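Long-range contacts in DMATS type aromatic prenyltransferase (Micromonospora olivasterospora, PDB 6ZRX), which probably transfers a dimethylallyl group from its diphosphate to the indole ring of tryptophan, as a 6-dimethylallyltryptophan synthase with the ABBA-barrel fold: residues V61-A66 and L75-E80; W132-F137 and K146-P151. All blocks are in the same frame, centred on the assembly; numbering follows the deposited sequence.

Both contacts are buried beta hairpins of one curled antiparallel sheet, and neither reaches the surface. Strands 74-79 and 131-137 are neighbours in that sheet: Ile77 O and Leu75 O of interaction 1 probably accept hydrogen bonds from Leu135 N and Phe137 N of interaction 2, and Leu78 packs on Tyr148. Each hairpin turns one face to the bound thiodiphosphate and the other outward to helices. Their chemistry differs, however. In interaction 1 the side chains of Ser64 and Arg76 bond to each other across the strands, and Glu62 accepts a hydrogen bond from the indole N-H of the tryptophan; in interaction 2 only backbones bond across the strands, while Lys146 and Tyr148 reach for the phosphate.

Interaction 1: residues V61-A66 and L75-E80; sequences VEFSIA and LRILGE. With 6C7 (S-(3-methylbut-2-en-1-yl) trihydrogen thiodiphosphate), chain E; TRP (tryptophan), chain F.
Ser64 and Arg76 pair across two antiparallel strands, and Glu62 with Leu78 forms the next hydrogen-bonded pair; each pair is closed by two N-H...O bonds, such as Leu78 N to Glu62 O at 2.9 Å. Phe63 with Ile77 is the non-hydrogen-bonded pair between them.

Side-chain hydrogen bonds lie on the face of Glu62, Ser64, Arg76 and Leu78. The Arg76 chain bends at chi2 (92°) and chi3 (57°), folding the guanidinium back toward strand 61-66, where NE donates to Ser64 OG at 2.7 Å and NH2 adds a weak bond. Ala66 CB lies over one guanidinium face. Thus steadied, the group aims its outer nitrogens at the thiodiphosphate, with NH1 to O6 at 2.9 Å and NH2 to O2 at 3.1 Å. A water bridges Ser64 OG and Glu62 O and bonds weakly to Arg76 O. Glu62 extends fully, CG anti to the backbone N (chi1 -179°), and its OE2 accepts a hydrogen bond from the indole NE1 of the bound tryptophan at 2.8 Å.

Apolar contacts occur on both faces. Leu78 CD2 touches both ligands, lying 3.7 Å from C14 of the prenyl chain and 3.8 Å from CD1 of the tryptophan. On the other face Phe63 and Ile77 run side by side, CD1 to CG1 at 3.9 Å, and the Ile77 CG2 branch meets Val61 CB; Leu10, Leu14 and Leu17 of helix 6-21 pack against this face.

Polar and ligand-binding residues on one face and helix-covered apolar ones on the other are the pattern of the ABBA prenyltransferase barrel, whose strands enclose the substrates inside a ring of helices.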
ATOM      1  N   VAL A  61      -5.578  -3.976   9.092  1.00 12.59           N
ATOM      2  CA  VAL A  61      -5.614  -2.614   8.485  1.00 12.52           C
ATOM      3  C   VAL A  61      -4.292  -1.905   8.759  1.00 12.83           C
ATOM      4  O   VAL A  61      -3.607  -2.243   9.750  1.00 12.98           O
ATOM      5  CB  VAL A  61      -6.788  -1.756   8.971  1.00 13.17           C
ATOM      6  CG1 VAL A  61      -8.132  -2.445   8.787  1.00 12.97           C
ATOM      7  CG2 VAL A  61      -6.601  -1.277  10.394  1.00 13.38           C
ATOM      8  N   GLU A  62      -3.982  -0.943   7.906  1.00 12.17           N
ATOM      9  CA  GLU A  62      -2.842  -0.026   8.042  1.00 12.41           C
ATOM     10  C   GLU A  62      -3.321   1.348   7.583  1.00 12.50           C
ATOM     11  O   GLU A  62      -4.031   1.419   6.555  1.00 12.94           O
ATOM     12  CB  GLU A  62      -1.654  -0.486   7.198  1.00 12.51           C
ATOM     13  CG  GLU A  62      -0.449   0.418   7.325  1.00 12.78           C
ATOM     14  CD  GLU A  62       0.727  -0.039   6.485  1.00 12.98           C
ATOM     15  OE1 GLU A  62       1.600  -0.723   7.030  1.00 13.03           O
ATOM     16  OE2 GLU A  62       0.720   0.245   5.283  1.00 13.81           O
ATOM     17  N   PHE A  63      -2.950   2.396   8.303  1.00 12.32           N
ATOM     18  CA  PHE A  63      -3.272   3.796   7.933  1.00 12.64           C
ATOM     19  C   PHE A  63      -2.134   4.384   7.103  1.00 12.78           C
ATOM     20  O   PHE A  63      -0.993   3.943   7.211  1.00 12.45           O
ATOM     21  CB  PHE A  63      -3.511   4.642   9.175  1.00 12.97           C
ATOM     22  CG  PHE A  63      -4.629   4.135  10.048  1.00 13.37           C
ATOM     23  CD1 PHE A  63      -5.950   4.276   9.660  1.00 13.87           C
ATOM     24  CD2 PHE A  63      -4.355   3.485  11.239  1.00 13.67           C
ATOM     25  CE1 PHE A  63      -6.982   3.810  10.465  1.00 14.50           C
ATOM     26  CE2 PHE A  63      -5.381   3.032  12.050  1.00 13.80           C
ATOM     27  CZ  PHE A  63      -6.694   3.181  11.659  1.00 14.32           C
ATOM     28  N   SER A  64      -2.441   5.381   6.288  1.00 13.29           N
ATOM     29  CA  SER A  64      -1.407   6.180   5.600  1.00 13.54           C
ATOM     30  C   SER A  64      -1.911   7.604   5.408  1.00 14.07           C
ATOM     31  O   SER A  64      -3.125   7.807   5.301  1.00 13.26           O
ATOM     32  CB  SER A  64      -0.951   5.544   4.298  1.00 14.01           C
ATOM     33  OG  SER A  64      -2.034   5.298   3.431  1.00 14.73           O
ATOM     34  N   ILE A  65      -0.984   8.542   5.403  1.00 14.97           N
ATOM     35  CA  ILE A  65      -1.237   9.967   5.085  1.00 16.14           C
ATOM     36  C   ILE A  65      -0.363  10.329   3.883  1.00 16.35           C
ATOM     37  O   ILE A  65       0.868  10.194   3.974  1.00 15.14           O
ATOM     38  CB  ILE A  65      -0.999  10.869   6.313  1.00 17.70           C
ATOM     39  CG1 ILE A  65      -1.155  12.349   5.952  1.00 18.94           C
ATOM     40  CG2 ILE A  65       0.332  10.587   6.981  1.00 18.92           C
ATOM     41  CD1 ILE A  65      -1.504  13.232   7.139  1.00 20.41           C
ATOM     42  N   ALA A  66      -0.998  10.696   2.778  1.00 17.59           N
ATOM     43  CA  ALA A  66      -0.330  11.099   1.525  1.00 18.53           C
ATOM     44  C   ALA A  66      -0.305  12.621   1.484  1.00 19.11           C
ATOM     45  O   ALA A  66      -1.379  13.216   1.457  1.00 19.46           O
ATOM     46  CB  ALA A  66      -1.049  10.516   0.334  1.00 18.95           C
ATOM     47  N   LEU A  75      -6.007  10.814   3.540  1.00 17.29           N
ATOM     48  CA  LEU A  75      -6.018   9.702   4.528  0.56 17.24           C
ATOM     49  C   LEU A  75      -6.462   8.430   3.802  1.00 17.71           C
ATOM     50  O   LEU A  75      -7.464   8.501   3.094  1.00 18.53           O
ATOM     51  CB  LEU A  75      -6.978  10.070   5.667  0.56 17.36           C
ATOM     52  CG  LEU A  75      -7.201   9.007   6.745  0.56 17.34           C
ATOM     53  CD1 LEU A  75      -5.910   8.699   7.484  0.56 17.46           C
ATOM     54  CD2 LEU A  75      -8.279   9.454   7.723  0.56 17.50           C
ATOM     55  N   ARG A  76      -5.735   7.326   3.984  1.00 16.86           N
ATOM     56  CA  ARG A  76      -6.126   6.041   3.379  1.00 16.58           C
ATOM     57  C   ARG A  76      -6.059   4.942   4.435  1.00 16.21           C
ATOM     58  O   ARG A  76      -5.268   5.066   5.403  1.00 15.18           O
ATOM     59  CB  ARG A  76      -5.266   5.709   2.165  1.00 17.70           C
ATOM     60  CG  ARG A  76      -5.164   6.838   1.140  1.00 18.98           C
ATOM     61  CD  ARG A  76      -3.968   7.748   1.384  1.00 20.30           C
ATOM     62  NE  ARG A  76      -2.795   6.907   1.382  1.00 22.31           N
ATOM     63  CZ  ARG A  76      -2.179   6.457   0.297  1.00 22.39           C
ATOM     64  NH1 ARG A  76      -2.575   6.838  -0.912  1.00 23.95           N
ATOM     65  NH2 ARG A  76      -1.152   5.633   0.426  1.00 23.56           N
ATOM     66  N   ILE A  77      -6.894   3.927   4.255  1.00 15.03           N
ATOM     67  CA  ILE A  77      -6.875   2.670   5.038  1.00 14.62           C
ATOM     68  C   ILE A  77      -6.662   1.540   4.042  1.00 14.39           C
ATOM     69  O   ILE A  77      -7.481   1.422   3.144  1.00 14.57           O
ATOM     70  CB  ILE A  77      -8.182   2.467   5.827  1.00 14.97           C
ATOM     71  CG1 ILE A  77      -8.494   3.653   6.742  1.00 15.37           C
ATOM     72  CG2 ILE A  77      -8.130   1.146   6.590  1.00 14.88           C
ATOM     73  CD1 ILE A  77      -9.891   3.654   7.276  1.00 16.16           C
ATOM     74  N   LEU A  78      -5.616   0.741   4.228  1.00 13.98           N
ATOM     75  CA  LEU A  78      -5.414  -0.549   3.538  1.00 13.81           C
ATOM     76  C   LEU A  78      -5.953  -1.651   4.439  1.00 13.85           C
ATOM     77  O   LEU A  78      -5.688  -1.601   5.647  1.00 13.31           O
ATOM     78  CB  LEU A  78      -3.920  -0.757   3.272  1.00 14.56           C
ATOM     79  CG  LEU A  78      -3.539  -2.125   2.711  1.00 14.68           C
ATOM     80  CD1 LEU A  78      -3.966  -2.249   1.264  1.00 15.27           C
ATOM     81  CD2 LEU A  78      -2.050  -2.377   2.851  1.00 15.58           C
ATOM     82  N   GLY A  79      -6.682  -2.617   3.902  1.00 13.32           N
ATOM     83  CA  GLY A  79      -7.072  -3.746   4.757  1.00 13.22           C
ATOM     84  C   GLY A  79      -7.800  -4.839   4.047  1.00 13.43           C
ATOM     85  O   GLY A  79      -7.916  -4.793   2.818  1.00 12.61           O
ATOM     86  N   GLU A  80      -8.257  -5.820   4.829  1.00 13.68           N
ATOM     87  CA  GLU A  80      -9.035  -6.967   4.333  1.00 13.71           C
ATOM     88  C   GLU A  80     -10.105  -7.343   5.357  1.00 13.66           C
ATOM     89  O   GLU A  80      -9.933  -7.042   6.573  1.00 13.90           O
ATOM     90  CB  GLU A  80      -8.116  -8.139   4.006  1.00 14.08           C
ATOM     91  CG  GLU A  80      -7.351  -8.693   5.194  1.00 14.36           C
ATOM     92  CD  GLU A  80      -6.471  -9.869   4.838  1.00 14.85           C
ATOM     93  OE1 GLU A  80      -6.732 -10.476   3.806  1.00 15.66           O
ATOM     94  OE2 GLU A  80      -5.513 -10.161   5.599  1.00 15.68           O
TER
HETATM   95  O4  6C7 E 401       0.646   5.476  -3.929  1.00 32.60           O
HETATM   96  P1  6C7 E 401      -0.815   5.117  -3.745  1.00 35.48           P
HETATM   97  O6  6C7 E 401      -1.700   6.327  -3.581  1.00 35.01           O
HETATM   98  O5  6C7 E 401      -1.337   4.169  -4.811  1.00 35.90           O
HETATM   99  O2  6C7 E 401      -0.832   4.337  -2.344  1.00 35.22           O
HETATM  100  P3  6C7 E 401      -1.110   2.840  -1.868  1.00 37.67           P
HETATM  101  O8  6C7 E 401      -0.961   2.833  -0.379  1.00 37.10           O
HETATM  102  O7  6C7 E 401      -2.444   2.452  -2.414  1.00 37.88           O
HETATM  103  S9  6C7 E 401       0.349   1.598  -2.616  1.00 41.17           S
HETATM  104  C10 6C7 E 401       1.205   0.938  -1.153  1.00 40.02           C
HETATM  105  C11 6C7 E 401       0.493  -0.236  -0.580  1.00 40.06           C
HETATM  106  C12 6C7 E 401       0.642  -1.504  -0.955  1.00 39.87           C
HETATM  107  C13 6C7 E 401       1.503  -1.941  -2.107  1.00 40.55           C
HETATM  108  C14 6C7 E 401      -0.055  -2.633  -0.258  1.00 39.31           C
HETATM  109  N   TRP F 402       2.855  -5.325   5.474  1.00 15.62           N
HETATM  110  CA  TRP F 402       3.152  -5.794   4.074  1.00 15.90           C
HETATM  111  C   TRP F 402       4.605  -5.478   3.725  1.00 16.18           C
HETATM  112  O   TRP F 402       5.100  -5.995   2.718  1.00 16.53           O
HETATM  113  CB  TRP F 402       2.181  -5.174   3.064  1.00 15.70           C
HETATM  114  CG  TRP F 402       2.238  -3.679   2.984  1.00 15.78           C
HETATM  115  CD1 TRP F 402       1.572  -2.787   3.776  1.00 15.34           C
HETATM  116  CD2 TRP F 402       3.001  -2.891   2.049  1.00 15.38           C
HETATM  117  NE1 TRP F 402       1.875  -1.507   3.408  1.00 15.29           N
HETATM  118  CE2 TRP F 402       2.745  -1.536   2.351  1.00 15.44           C
HETATM  119  CE3 TRP F 402       3.882  -3.192   1.008  1.00 15.80           C
HETATM  120  CZ2 TRP F 402       3.328  -0.492   1.638  1.00 15.63           C
HETATM  121  CZ3 TRP F 402       4.453  -2.157   0.299  1.00 15.57           C
HETATM  122  CH2 TRP F 402       4.179  -0.828   0.613  1.00 15.69           C
HETATM  123  OXT TRP F 402       5.278  -4.702   4.442  1.00 15.32           O
HETATM  124  O   HOH W   1      -3.157   2.964   4.030  1.00 20.45           O

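Interaction 2: residues W132-F137 and K146-P151; sequences WCSLVF and KVYLNP. With 6C7 (S-(3-methylbut-2-en-1-yl) trihydrogen thiodiphosphate), chain E.
Tyr148 and Lys146, paired with Trp132 and Ser134 in a beta hairpin of the ABBA barrel, both hydrogen-bond through their side-chain ends to O7 of the thiodiphosphate. Lys146 NZ donates to O7 at 2.9 Å from the end of a fully extended chain, its first torsion trans (chi1 175°), and also bonds to Tyr213 OH. Tyr148 OH donates to O7 as well, though that bond is so short that its exact length is doubtful. A methionine in place of Lys146 would probably leave O7 and the Tyr213 hydroxyl without their shared lysine partner.

Four backbone bonds close the hairpin; Ser134 N reaches Lys146 O at 2.9 Å, whereas Tyr148 N sits well above the carbonyl plane of Trp132 while its N-H points almost straight at the oxygen (172°). Cys133 CA adds a CA-H...O contact to Lys146 O at 3.1 Å, and its side chain turns outward to Leu35 of helix 26-36.

Packing is centred on the Tyr148 ring, which runs edge-on along strand 132-137 with CG of its own-strand neighbour Lys146 above the rim of one face. Trp132 CB lies 4.1 Å from Tyr148 CD1, but the indole leads away, toward the bound tryptophan and a weak hydrogen bond from NE1 to Glu80. Farther along the same edge, Ser134 CB presses 3.5 Å from Tyr148 CE1.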
ATOM      1  N   TRP A 132      -6.908  -7.432  -1.427  1.00 16.16           N
ATOM      2  CA  TRP A 132      -7.003  -6.375  -0.390  1.00 15.76           C
ATOM      3  C   TRP A 132      -7.707  -5.185  -1.015  1.00 16.02           C
ATOM      4  O   TRP A 132      -7.862  -5.166  -2.235  1.00 16.81           O
ATOM      5  CB  TRP A 132      -5.626  -5.969   0.155  1.00 14.95           C
ATOM      6  CG  TRP A 132      -4.913  -7.032   0.933  1.00 14.83           C
ATOM      7  CD1 TRP A 132      -5.445  -8.172   1.458  1.00 14.81           C
ATOM      8  CD2 TRP A 132      -3.532  -7.013   1.341  1.00 14.72           C
ATOM      9  NE1 TRP A 132      -4.486  -8.884   2.128  1.00 14.87           N
ATOM     10  CE2 TRP A 132      -3.298  -8.201   2.072  1.00 15.03           C
ATOM     11  CE3 TRP A 132      -2.461  -6.135   1.123  1.00 15.03           C
ATOM     12  CZ2 TRP A 132      -2.049  -8.517   2.596  1.00 14.93           C
ATOM     13  CZ3 TRP A 132      -1.223  -6.457   1.639  1.00 15.18           C
ATOM     14  CH2 TRP A 132      -1.027  -7.625   2.376  1.00 15.22           C
ATOM     15  N   CYS A 133      -8.089  -4.215  -0.217  1.00 17.15           N
ATOM     16  CA  CYS A 133      -8.580  -2.938  -0.758  1.00 18.09           C
ATOM     17  C   CYS A 133      -8.051  -1.768   0.050  1.00 17.27           C
ATOM     18  O   CYS A 133      -7.530  -1.975   1.171  1.00 16.70           O
ATOM     19  CB  CYS A 133     -10.084  -2.920  -0.785  1.00 19.95           C
ATOM     20  SG  CYS A 133     -10.783  -2.971   0.869  1.00 24.09           S
ATOM     21  N   SER A 134      -8.150  -0.591  -0.544  1.00 16.14           N
ATOM     22  CA  SER A 134      -7.803   0.700   0.069  1.00 16.86           C
ATOM     23  C   SER A 134      -9.045   1.578   0.039  1.00 16.37           C
ATOM     24  O   SER A 134      -9.716   1.600  -1.011  1.00 15.94           O
ATOM     25  CB  SER A 134      -6.637   1.346  -0.637  1.00 17.70           C
ATOM     26  OG  SER A 134      -6.371   2.640  -0.117  1.00 20.62           O
ATOM     27  N   LEU A 135      -9.351   2.198   1.172  1.00 15.38           N
ATOM     28  CA  LEU A 135     -10.364   3.265   1.339  1.00 16.10           C
ATOM     29  C   LEU A 135      -9.614   4.589   1.294  1.00 16.09           C
ATOM     30  O   LEU A 135      -8.673   4.751   2.099  1.00 15.64           O
ATOM     31  CB  LEU A 135     -11.079   3.079   2.679  1.00 16.29           C
ATOM     32  CG  LEU A 135     -11.697   1.704   2.909  1.00 17.14           C
ATOM     33  CD1 LEU A 135     -12.177   1.560   4.343  1.00 17.14           C
ATOM     34  CD2 LEU A 135     -12.838   1.450   1.944  1.00 17.93           C
ATOM     35  N   VAL A 136      -9.959   5.464   0.355  1.00 15.81           N
ATOM     36  CA  VAL A 136      -9.189   6.708   0.085  1.00 16.37           C
ATOM     37  C   VAL A 136     -10.085   7.907   0.396  1.00 16.63           C
ATOM     38  O   VAL A 136     -11.151   8.030  -0.228  1.00 16.25           O
ATOM     39  CB  VAL A 136      -8.650   6.730  -1.357  1.00 17.04           C
ATOM     40  CG1 VAL A 136      -7.864   8.003  -1.646  1.00 17.53           C
ATOM     41  CG2 VAL A 136      -7.804   5.498  -1.661  1.00 16.95           C
ATOM     42  N   PHE A 137      -9.636   8.754   1.331  1.00 16.95           N
ATOM     43  CA  PHE A 137     -10.379   9.908   1.887  1.00 17.53           C
ATOM     44  C   PHE A 137      -9.628  11.191   1.539  1.00 18.18           C
ATOM     45  O   PHE A 137      -8.827  11.663   2.353  1.00 16.73           O
ATOM     46  CB  PHE A 137     -10.563   9.760   3.395  1.00 17.81           C
ATOM     47  CG  PHE A 137     -11.191   8.458   3.814  1.00 18.88           C
ATOM     48  CD1 PHE A 137     -12.482   8.136   3.427  1.00 19.05           C
ATOM     49  CD2 PHE A 137     -10.491   7.549   4.595  1.00 19.86           C
ATOM     50  CE1 PHE A 137     -13.063   6.939   3.820  1.00 19.71           C
ATOM     51  CE2 PHE A 137     -11.075   6.351   4.985  1.00 20.15           C
ATOM     52  CZ  PHE A 137     -12.353   6.044   4.586  1.00 19.45           C
ATOM     53  N   LYS A 146      -9.993   1.298  -4.012  1.00 17.57           N
ATOM     54  CA  LYS A 146      -8.931   0.681  -4.817  1.00 18.23           C
ATOM     55  C   LYS A 146      -8.866  -0.799  -4.440  1.00 17.15           C
ATOM     56  O   LYS A 146      -9.049  -1.115  -3.269  1.00 16.25           O
ATOM     57  CB  LYS A 146      -7.631   1.439  -4.562  1.00 20.65           C
ATOM     58  CG  LYS A 146      -6.387   0.890  -5.219  1.00 22.98           C
ATOM     59  CD  LYS A 146      -5.161   1.704  -4.849  1.00 24.72           C
ATOM     60  CE  LYS A 146      -3.920   1.296  -5.603  1.00 26.09           C
ATOM     61  NZ  LYS A 146      -2.765   2.150  -5.236  1.00 28.00           N
ATOM     62  N   VAL A 147      -8.631  -1.660  -5.409  1.00 16.90           N
ATOM     63  CA  VAL A 147      -8.532  -3.127  -5.195  1.00 17.58           C
ATOM     64  C   VAL A 147      -7.102  -3.541  -5.478  1.00 17.84           C
ATOM     65  O   VAL A 147      -6.589  -3.148  -6.526  1.00 16.64           O
ATOM     66  CB  VAL A 147      -9.529  -3.883  -6.083  1.00 18.55           C
ATOM     67  CG1 VAL A 147      -9.396  -5.384  -5.931  1.00 19.73           C
ATOM     68  CG2 VAL A 147     -10.945  -3.437  -5.802  1.00 19.80           C
ATOM     69  N   TYR A 148      -6.495  -4.325  -4.594  1.00 17.67           N
ATOM     70  CA  TYR A 148      -5.154  -4.912  -4.810  1.00 19.30           C
ATOM     71  C   TYR A 148      -5.317  -6.409  -5.012  1.00 19.89           C
ATOM     72  O   TYR A 148      -5.844  -7.069  -4.107  1.00 21.35           O
ATOM     73  CB  TYR A 148      -4.210  -4.687  -3.637  1.00 19.88           C
ATOM     74  CG  TYR A 148      -4.066  -3.275  -3.166  1.00 21.35           C
ATOM     75  CD1 TYR A 148      -5.007  -2.732  -2.310  1.00 23.00           C
ATOM     76  CD2 TYR A 148      -2.959  -2.509  -3.499  1.00 22.08           C
ATOM     77  CE1 TYR A 148      -4.881  -1.448  -1.827  1.00 24.45           C
ATOM     78  CE2 TYR A 148      -2.820  -1.210  -3.033  1.00 23.81           C
ATOM     79  CZ  TYR A 148      -3.783  -0.682  -2.181  1.00 24.51           C
ATOM     80  OH  TYR A 148      -3.678   0.579  -1.678  1.00 27.06           O
ATOM     81  N   LEU A 149      -4.933  -6.901  -6.177  1.00 19.95           N
ATOM     82  CA  LEU A 149      -4.992  -8.339  -6.524  1.00 21.12           C
ATOM     83  C   LEU A 149      -3.581  -8.929  -6.443  1.00 21.64           C
ATOM     84  O   LEU A 149      -2.602  -8.188  -6.687  1.00 22.13           O
ATOM     85  CB  LEU A 149      -5.606  -8.485  -7.918  1.00 21.72           C
ATOM     86  CG  LEU A 149      -7.068  -8.049  -8.028  1.00 22.68           C
ATOM     87  CD1 LEU A 149      -7.545  -8.093  -9.466  1.00 23.94           C
ATOM     88  CD2 LEU A 149      -7.966  -8.908  -7.152  1.00 23.55           C
ATOM     89  N   ASN A 150      -3.492 -10.206  -6.067  1.00 22.27           N
ATOM     90  CA  ASN A 150      -2.220 -10.952  -5.914  1.00 21.75           C
ATOM     91  C   ASN A 150      -1.889 -11.612  -7.250  1.00 22.90           C
ATOM     92  O   ASN A 150      -2.563 -12.570  -7.642  1.00 22.84           O
ATOM     93  CB  ASN A 150      -2.307 -11.980  -4.780  1.00 21.16           C
ATOM     94  CG  ASN A 150      -0.988 -12.675  -4.516  1.00 20.94           C
ATOM     95  OD1 ASN A 150       0.013 -12.363  -5.143  1.00 21.34           O
ATOM     96  ND2 ASN A 150      -0.979 -13.610  -3.578  1.00 20.60           N
ATOM     97  N   PRO A 151      -0.860 -11.136  -7.994  1.00 23.34           N
ATOM     98  CA  PRO A 151      -0.462 -11.775  -9.248  1.00 23.92           C
ATOM     99  C   PRO A 151       0.083 -13.203  -9.060  1.00 24.47           C
ATOM    100  O   PRO A 151       0.104 -13.940 -10.026  1.00 24.32           O
ATOM    101  CB  PRO A 151       0.648 -10.860  -9.801  1.00 23.53           C
ATOM    102  CG  PRO A 151       0.477  -9.558  -9.046  1.00 23.86           C
ATOM    103  CD  PRO A 151      -0.028  -9.964  -7.685  1.00 23.73           C
TER
HETATM  104  O4  6C7 E 401       0.646   5.476  -3.929  1.00 32.60           O
HETATM  105  P1  6C7 E 401      -0.815   5.117  -3.745  1.00 35.48           P
HETATM  106  O6  6C7 E 401      -1.700   6.327  -3.581  1.00 35.01           O
HETATM  107  O5  6C7 E 401      -1.337   4.169  -4.811  1.00 35.90           O
HETATM  108  O2  6C7 E 401      -0.832   4.337  -2.344  1.00 35.22           O
HETATM  109  P3  6C7 E 401      -1.110   2.840  -1.868  1.00 37.67           P
HETATM  110  O8  6C7 E 401      -0.961   2.833  -0.379  1.00 37.10           O
HETATM  111  O7  6C7 E 401      -2.444   2.452  -2.414  1.00 37.88           O
HETATM  112  S9  6C7 E 401       0.349   1.598  -2.616  1.00 41.17           S
HETATM  113  C10 6C7 E 401       1.205   0.938  -1.153  1.00 40.02           C
HETATM  114  C11 6C7 E 401       0.493  -0.236  -0.580  1.00 40.06           C
HETATM  115  C12 6C7 E 401       0.642  -1.504  -0.955  1.00 39.87           C
HETATM  116  C13 6C7 E 401       1.503  -1.941  -2.107  1.00 40.55           C
HETATM  117  C14 6C7 E 401      -0.055  -2.633  -0.258  1.00 39.31           C